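PDB 6SQX: peptide-binding protein from Photobacterium damsela subsp. piscicida, which cleaves the peptidoglycan of potentially competing bacteria, acting as a secreted endopeptidase of the NlpC/P60 family. Local coordinates for residues S343-Q346 and A347-G351; D358-E361 and E362-K365; S461-A465 and V466-T470. One frame throughout, in Å; residues are numbered along the deposited sequence. Where two conformers were deposited one is given.

Contact 1: residues S343-Q346 and A347-G351. With EDO (1,2-ethanediol), chain F.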
loop_
_atom_site.group_PDB
_atom_site.type_symbol
_atom_site.label_atom_id
_atom_site.label_comp_id
_atom_site.label_asym_id
_atom_site.label_seq_id
_atom_site.Cartn_x
_atom_site.Cartn_y
_atom_site.Cartn_z
ATOM N N SER A 343 0.165 -6.999 -3.909
ATOM C CA SER A 343 1.234 -7.407 -4.835
ATOM C C SER A 343 0.719 -8.204 -6.029
ATOM O O SER A 343 1.206 -8.004 -7.152
ATOM C CB SER A 343 2.354 -8.179 -4.116
ATOM O OG SER A 343 1.870 -9.396 -3.558
ATOM N N PHE A 344 -0.228 -9.128 -5.810
ATOM C CA PHE A 344 -0.722 -9.931 -6.931
ATOM C C PHE A 344 -1.402 -9.044 -7.964
ATOM O O PHE A 344 -1.208 -9.210 -9.182
ATOM C CB PHE A 344 -1.707 -10.984 -6.438
ATOM C CG PHE A 344 -2.360 -11.742 -7.557
ATOM C CD1 PHE A 344 -1.753 -12.868 -8.102
ATOM C CD2 PHE A 344 -3.570 -11.307 -8.088
ATOM C CE1 PHE A 344 -2.349 -13.573 -9.162
ATOM C CE2 PHE A 344 -4.166 -12.011 -9.144
ATOM C CZ PHE A 344 -3.540 -13.138 -9.676
ATOM N N TYR A 345 -2.218 -8.096 -7.498
ATOM C CA TYR A 345 -2.927 -7.243 -8.441
ATOM C C TYR A 345 -1.999 -6.236 -9.100
ATOM O O TYR A 345 -2.193 -5.884 -10.271
ATOM C CB TYR A 345 -4.137 -6.591 -7.769
ATOM C CG TYR A 345 -5.202 -7.616 -7.450
ATOM C CD1 TYR A 345 -6.109 -8.015 -8.428
ATOM C CD2 TYR A 345 -5.284 -8.210 -6.190
ATOM C CE1 TYR A 345 -7.072 -8.975 -8.143
ATOM C CE2 TYR A 345 -6.243 -9.161 -5.892
ATOM C CZ TYR A 345 -7.131 -9.545 -6.877
ATOM O OH TYR A 345 -8.078 -10.487 -6.610
ATOM N N GLN A 346 -0.970 -5.761 -8.371
ATOM C CA GLN A 346 0.030 -4.905 -9.013
ATOM C C GLN A 346 0.748 -5.665 -10.116
ATOM O O GLN A 346 0.850 -5.185 -11.262
ATOM C CB GLN A 346 1.039 -4.379 -7.970
ATOM C CG GLN A 346 0.385 -3.417 -6.972
ATOM C CD GLN A 346 1.349 -2.906 -5.932
ATOM O OE1 GLN A 346 2.437 -3.448 -5.765
ATOM N NE2 GLN A 346 0.924 -1.895 -5.197
ATOM N N ALA A 347 1.225 -6.876 -9.787
ATOM C CA ALA A 347 2.013 -7.646 -10.746
ATOM C C ALA A 347 1.210 -7.979 -11.994
ATOM O O ALA A 347 1.752 -7.974 -13.098
ATOM C CB ALA A 347 2.505 -8.937 -10.109
ATOM N N ASN A 348 -0.084 -8.266 -11.836
ATOM C CA ASN A 348 -0.900 -8.726 -12.949
ATOM C C ASN A 348 -1.675 -7.623 -13.658
ATOM O O ASN A 348 -2.021 -7.792 -14.836
ATOM C CB ASN A 348 -1.824 -9.839 -12.462
ATOM C CG ASN A 348 -1.079 -11.134 -12.282
ATOM O OD1 ASN A 348 -0.946 -11.911 -13.236
ATOM N ND2 ASN A 348 -0.596 -11.395 -11.070
ATOM N N TYR A 349 -1.969 -6.504 -12.996
ATOM C CA TYR A 349 -2.874 -5.514 -13.574
ATOM C C TYR A 349 -2.283 -4.125 -13.717
ATOM O O TYR A 349 -2.946 -3.250 -14.289
ATOM C CB TYR A 349 -4.200 -5.430 -12.791
ATOM C CG TYR A 349 -4.936 -6.762 -12.827
ATOM C CD1 TYR A 349 -5.679 -7.148 -13.950
ATOM C CD2 TYR A 349 -4.885 -7.640 -11.747
ATOM C CE1 TYR A 349 -6.300 -8.373 -13.979
ATOM C CE2 TYR A 349 -5.486 -8.871 -11.795
ATOM C CZ TYR A 349 -6.222 -9.220 -12.907
ATOM O OH TYR A 349 -6.847 -10.449 -12.944
ATOM N N ALA A 350 -1.077 -3.886 -13.208
ATOM C CA ALA A 350 -0.446 -2.610 -13.496
ATOM C C ALA A 350 0.257 -2.596 -14.849
ATOM O O ALA A 350 0.699 -1.529 -15.302
ATOM C CB ALA A 350 0.539 -2.235 -12.375
ATOM N N GLY A 351 0.396 -3.751 -15.474
ATOM C CA GLY A 351 1.039 -3.868 -16.769
ATOM C C GLY A 351 0.944 -5.311 -17.197
ATOM O O GLY A 351 0.308 -6.113 -16.522
HETATM C C1 EDO F . 0.391 2.970 -15.333
HETATM O O1 EDO F . -0.856 3.672 -15.400
HETATM C C2 EDO F . 0.359 1.948 -14.213
HETATM O O2 EDO F . -0.449 0.815 -14.578
#

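Contact 2: residues D358-E361 and E362-K365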
loop_
_atom_site.group_PDB
_atom_site.type_symbol
_atom_site.label_atom_id
_atom_site.label_comp_id
_atom_site.label_asym_id
_atom_site.label_seq_id
_atom_site.Cartn_x
_atom_site.Cartn_y
_atom_site.Cartn_z
ATOM N N ASP A 358 9.765 -20.366 -15.626
ATOM C CA ASP A 358 10.493 -21.434 -16.295
ATOM C C ASP A 358 11.962 -21.104 -16.503
ATOM O O ASP A 358 12.622 -21.761 -17.307
ATOM C CB ASP A 358 9.811 -21.817 -17.611
ATOM C CG ASP A 358 9.649 -20.646 -18.546
ATOM O OD1 ASP A 358 9.940 -19.494 -18.139
ATOM O OD2 ASP A 358 9.222 -20.881 -19.699
ATOM N N GLN A 359 12.497 -20.110 -15.794
ATOM C CA GLN A 359 13.837 -19.614 -16.075
ATOM C C GLN A 359 14.738 -19.743 -14.858
ATOM O O GLN A 359 14.303 -19.545 -13.723
ATOM C CB GLN A 359 13.797 -18.187 -16.585
ATOM C CG GLN A 359 12.759 -18.027 -17.671
ATOM C CD GLN A 359 13.095 -16.928 -18.622
ATOM O OE1 GLN A 359 14.256 -16.759 -19.009
ATOM N NE2 GLN A 359 12.078 -16.167 -19.027
ATOM N N SER A 360 15.995 -20.096 -15.108
ATOM C CA SER A 360 16.921 -20.380 -14.027
ATOM C C SER A 360 17.378 -19.086 -13.363
ATOM O O SER A 360 17.170 -17.982 -13.874
ATOM C CB SER A 360 18.149 -21.109 -14.564
ATOM O OG SER A 360 18.906 -20.256 -15.409
ATOM N N GLU A 361 18.019 -19.242 -12.202
ATOM C CA GLU A 361 18.664 -18.103 -11.561
ATOM C C GLU A 361 19.582 -17.388 -12.534
ATOM O O GLU A 361 19.586 -16.153 -12.613
ATOM C CB GLU A 361 19.468 -18.578 -10.354
ATOM C CG GLU A 361 20.314 -17.504 -9.725
ATOM C CD GLU A 361 21.052 -17.988 -8.493
ATOM O OE1 GLU A 361 20.881 -19.173 -8.115
ATOM O OE2 GLU A 361 21.792 -17.169 -7.896
ATOM N N GLU A 362 20.364 -18.155 -13.295
ATOM C CA GLU A 362 21.276 -17.547 -14.247
ATOM C C GLU A 362 20.522 -16.711 -15.273
ATOM O O GLU A 362 20.924 -15.583 -15.579
ATOM C CB GLU A 362 22.115 -18.634 -14.921
ATOM C CG GLU A 362 23.125 -19.322 -13.988
ATOM C CD GLU A 362 22.487 -20.127 -12.829
ATOM O OE1 GLU A 362 23.096 -20.156 -11.725
ATOM O OE2 GLU A 362 21.392 -20.731 -13.021
ATOM N N GLN A 363 19.416 -17.239 -15.808
ATOM C CA GLN A 363 18.654 -16.499 -16.811
ATOM C C GLN A 363 18.008 -15.255 -16.213
ATOM O O GLN A 363 17.979 -14.196 -16.856
ATOM C CB GLN A 363 17.589 -17.399 -17.436
ATOM C CG GLN A 363 18.144 -18.425 -18.380
ATOM C CD GLN A 363 17.101 -19.434 -18.791
ATOM O OE1 GLN A 363 16.474 -20.069 -17.943
ATOM N NE2 GLN A 363 16.899 -19.583 -20.098
ATOM N N ARG A 364 17.482 -15.364 -14.982
ATOM C CA ARG A 364 16.880 -14.208 -14.322
ATOM C C ARG A 364 17.908 -13.101 -14.113
ATOM O O ARG A 364 17.615 -11.918 -14.347
ATOM C CB ARG A 364 16.260 -14.637 -12.981
ATOM C CG ARG A 364 15.052 -15.571 -13.135
ATOM C CD ARG A 364 14.720 -16.260 -11.834
ATOM N NE ARG A 364 13.565 -17.147 -11.974
ATOM C CZ ARG A 364 12.905 -17.698 -10.963
ATOM N NH1 ARG A 364 13.287 -17.474 -9.722
ATOM N NH2 ARG A 364 11.841 -18.478 -11.203
ATOM N N LYS A 365 19.115 -13.460 -13.659
ATOM C CA LYS A 365 20.146 -12.449 -13.467
ATOM C C LYS A 365 20.596 -11.861 -14.797
ATOM O O LYS A 365 20.889 -10.666 -14.883
ATOM C CB LYS A 365 21.316 -13.049 -12.711
ATOM C CG LYS A 365 20.989 -13.314 -11.269
ATOM C CD LYS A 365 22.187 -13.837 -10.495
ATOM C CE LYS A 365 21.878 -13.832 -8.998
ATOM N NZ LYS A 365 22.909 -14.546 -8.201
#

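Contact 3: residues S461-A465 and V466-T470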
loop_
_atom_site.group_PDB
_atom_site.type_symbol
_atom_site.label_atom_id
_atom_site.label_comp_id
_atom_site.label_asym_id
_atom_site.label_seq_id
_atom_site.Cartn_x
_atom_site.Cartn_y
_atom_site.Cartn_z
ATOM N N SER A 461 17.226 -17.696 -1.332
ATOM C CA SER A 461 17.438 -16.491 -2.131
ATOM C C SER A 461 16.191 -16.105 -2.924
ATOM O O SER A 461 15.505 -16.958 -3.498
ATOM C CB SER A 461 18.601 -16.673 -3.101
ATOM O OG SER A 461 18.723 -15.515 -3.919
ATOM N N LEU A 462 15.880 -14.803 -2.957
ATOM C CA LEU A 462 14.759 -14.358 -3.783
ATOM C C LEU A 462 14.968 -14.707 -5.250
ATOM O O LEU A 462 13.987 -14.866 -5.993
ATOM C CB LEU A 462 14.533 -12.852 -3.637
ATOM C CG LEU A 462 13.711 -12.417 -2.431
ATOM C CD1 LEU A 462 14.430 -12.696 -1.119
ATOM C CD2 LEU A 462 13.337 -10.935 -2.549
ATOM N N TRP A 463 16.225 -14.826 -5.696
ATOM C CA TRP A 463 16.478 -15.231 -7.084
ATOM C C TRP A 463 15.994 -16.638 -7.372
ATOM O O TRP A 463 15.846 -16.989 -8.552
ATOM C CB TRP A 463 17.978 -15.191 -7.404
ATOM C CG TRP A 463 18.547 -13.807 -7.528
ATOM C CD1 TRP A 463 19.380 -13.165 -6.630
ATOM C CD2 TRP A 463 18.331 -12.885 -8.605
ATOM N NE1 TRP A 463 19.683 -11.920 -7.104
ATOM C CE2 TRP A 463 19.054 -11.713 -8.305
ATOM C CE3 TRP A 463 17.577 -12.935 -9.789
ATOM C CZ2 TRP A 463 19.079 -10.607 -9.159
ATOM C CZ3 TRP A 463 17.608 -11.849 -10.643
ATOM C CH2 TRP A 463 18.362 -10.692 -10.329
ATOM N N ASN A 464 15.772 -17.456 -6.334
ATOM C CA ASN A 464 15.320 -18.832 -6.520
ATOM C C ASN A 464 13.833 -19.011 -6.232
ATOM O O ASN A 464 13.356 -20.153 -6.167
ATOM C CB ASN A 464 16.156 -19.794 -5.669
ATOM C CG ASN A 464 17.610 -19.785 -6.049
ATOM O OD1 ASN A 464 18.491 -19.592 -5.178
ATOM N ND2 ASN A 464 17.891 -19.963 -7.349
ATOM N N ALA A 465 13.084 -17.917 -6.077
ATOM C CA ALA A 465 11.653 -18.024 -5.811
ATOM C C ALA A 465 10.964 -18.786 -6.942
ATOM O O ALA A 465 11.314 -18.637 -8.115
ATOM C CB ALA A 465 11.057 -16.615 -5.649
ATOM N N VAL A 466 9.972 -19.604 -6.586
ATOM C CA VAL A 466 9.272 -20.371 -7.617
ATOM C C VAL A 466 8.579 -19.425 -8.589
ATOM O O VAL A 466 8.660 -19.587 -9.817
ATOM C CB VAL A 466 8.292 -21.365 -6.973
ATOM C CG1 VAL A 466 7.461 -22.028 -8.049
ATOM C CG2 VAL A 466 9.058 -22.430 -6.144
ATOM N N GLY A 467 7.887 -18.424 -8.047
ATOM C CA GLY A 467 7.302 -17.348 -8.830
ATOM C C GLY A 467 8.230 -16.146 -8.845
ATOM O O GLY A 467 8.730 -15.707 -7.796
ATOM N N PHE A 468 8.445 -15.603 -10.036
ATOM C CA PHE A 468 9.374 -14.488 -10.191
ATOM C C PHE A 468 8.963 -13.776 -11.467
ATOM O O PHE A 468 8.925 -14.401 -12.531
ATOM C CB PHE A 468 10.795 -15.065 -10.303
ATOM C CG PHE A 468 11.902 -14.031 -10.300
ATOM C CD1 PHE A 468 12.136 -13.211 -11.401
ATOM C CD2 PHE A 468 12.726 -13.908 -9.202
ATOM C CE1 PHE A 468 13.167 -12.272 -11.391
ATOM C CE2 PHE A 468 13.753 -12.967 -9.173
ATOM C CZ PHE A 468 13.972 -12.137 -10.256
ATOM N N ASN A 469 8.613 -12.502 -11.378
ATOM C CA ASN A 469 7.965 -11.819 -12.497
ATOM C C ASN A 469 8.466 -10.392 -12.584
ATOM O O ASN A 469 8.865 -9.808 -11.588
ATOM C CB ASN A 469 6.438 -11.700 -12.337
ATOM C CG ASN A 469 5.806 -12.960 -11.792
ATOM O OD1 ASN A 469 5.691 -13.958 -12.509
ATOM N ND2 ASN A 469 5.409 -12.943 -10.525
ATOM N N THR A 470 8.415 -9.821 -13.774
ATOM C CA THR A 470 8.582 -8.392 -13.960
ATOM C C THR A 470 7.337 -7.832 -14.630
ATOM O O THR A 470 6.730 -8.494 -15.491
ATOM C CB THR A 470 9.826 -8.036 -14.807
ATOM O OG1 THR A 470 9.763 -8.712 -16.066
ATOM C CG2 THR A 470 11.113 -8.413 -14.066
#

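Contact 1: residues S343-Q346 and A347-G351
Asn348 sets ND2 over one face of the Phe344 ring, 3.4 Å from Phe344 CE1 and toward the rim, its amide plane tilted 33° from the ring. The same ND2 donates to the backbone O of Phe344 at 3.0 Å in a nearly straight bond (167°), and that oxygen lies in the plane of the amide. Asn348 N binds Phe344 O as well, also at 3.0 Å; two donors of one residue grip this carbonyl, and the ND2 bond fixes the rotation of the amide. Phe344 chi1 (174°) keeps the ring beside its own carbonyl carbon, close to the same amide. Tyr345 and Tyr349 point the same way and meet rim to rim, Tyr345 CD1 3.5 Å from Tyr349 CE2. Further on, Ala350 N closes onto Gln346 O, while Ala350 O accepts from O2 of a 1,2-ethanediol. In the second shell, Gln346 NE2 binds Pro340 O and Ser325 O, the latter next to Cys324, oxidised to cysteinesulfonic acid. These i to i+4 pairs line helix 343-349 of the NlpC/P60 domain, which rests Gln346 and Ala347 on strand 382-387, Gln346 also on strand 395-405 and Ala347 and Asn348 on strand 353-355, while Tyr345 stacks with Tyr79.

Contact 2: residues D358-E361 and E362-K365
Glu361 and Lys365 lie side by side, four residues apart, at the start of helix 361-370. Both chains are extended and point the same way, and Glu361 OE2 takes Lys365 NZ at 2.9 Å on its anti lone pair in a salt bridge. CG of Glu361 stands opposite its backbone N (chi1 173°), which sends the carboxylate outward from the helix, where the Lys365 chain leans back to meet it; the other oxygen, OE1, binds Asn464 ND2. Beneath the salt bridge Lys365 N donates to Glu361 O.

Gln363 completes a capping box with Ser360, the N-cap residue. Its OE1 accepts from Ser360 N at 2.9 Å, in the carbonyl plane and on a lone pair, while Gln363 N donates to Ser360 OG at 3.1 Å. This reciprocal pair gives an amide of the first turn a side-chain acceptor and ties the preceding loop to it. Gln359 crosses Gln363 at about a right angle, their amide planes 70° apart. Gln359 OE1 lies 3.7 Å from Gln363 CB, and Gln359 NE2 binds Tyr354 OH.

The contact sits at the surface, where the loop after strand 353-355 enters the helix. Arg364 reaches from the first turn to the carbonyls of Met356, Trp463 and Ala465, and Lys365 makes a cation-pi contact with Trp463, joining the helix to the turn before strand 467-472.

Contact 3: residues S461-A465 and V466-T470
The turn that leads into strand 467-472 folds back on the strand it precedes, bringing Trp463 against Phe468. The six-membered ring of Trp463 and the Phe468 ring are almost parallel, 20° apart, but slid past each other with centroids at 5.6 Å, so they overlap little. Contact is made through CE3 and CZ3 of Trp463, and CZ3 comes within 3.7 Å of Phe468 CZ. A chi1 of -173° swings the Phe468 ring to the carbonyl side, back toward the turn, where the backbone oxygen of Leu462 meets the ring edge in plane, 3.6 Å from CD2 of Phe468. This position probably suits the slightly positive rim hydrogens better than the electron-rich face would.

Polar atoms of the turn hold it in part. Ser461 OG accepts from Trp463 N at 3.1 Å, forming an ST turn, and binds Asp446 OD1 as well. Ser461 O receives Asn464 N at 2.9 Å, and Leu462 O receives Ala465 N at 3.2 Å, so the oxygen at the Phe468 edge also serves the short 3-10 segment. Arg364 of helix 361-370 binds the carbonyls of Trp463 and Ala465 from outside.

Val466 and Gly467 then both face Gly387, a classic beta bulge at the start of the strand. Ala465 CB packs 3.3 Å from Gly467 O at this point. Beyond the bulge the strand enters the antiparallel sheet of the NlpC/P60 domain, between strands 353-355 and 382-387: Asn469 pairs through its backbone with Ser385, and Thr470 with Tyr354. Phe468 meets Phe386 with ring planes at about 90° and rests on Val384, while Leu368 of helix 361-370 touches both Phe468 and Trp463.

In the fold
Contacts 2 and 3 are neighbours, with centres 9 Å apart, and touch directly: the first turn of helix 361-370 and the turn before strand 467-472 share one interface, where Phe468 CB packs 3.4 Å from Arg364 CZ. Contact 1 stands apart, about 5 Å from contact 3 at the nearest atoms, yet helix 343-349 meets the same strand further along, where Ala347 O binds Thr471 OG1. Contact 2 is a surface contact and relies on charges and a capping box. Of the two partly buried ones, contact 1 sets its aromatic pair beside helical backbone bonds, whereas contact 3 joins its segments by apolar and aromatic contact, its hydrogen bonds lying within the turn.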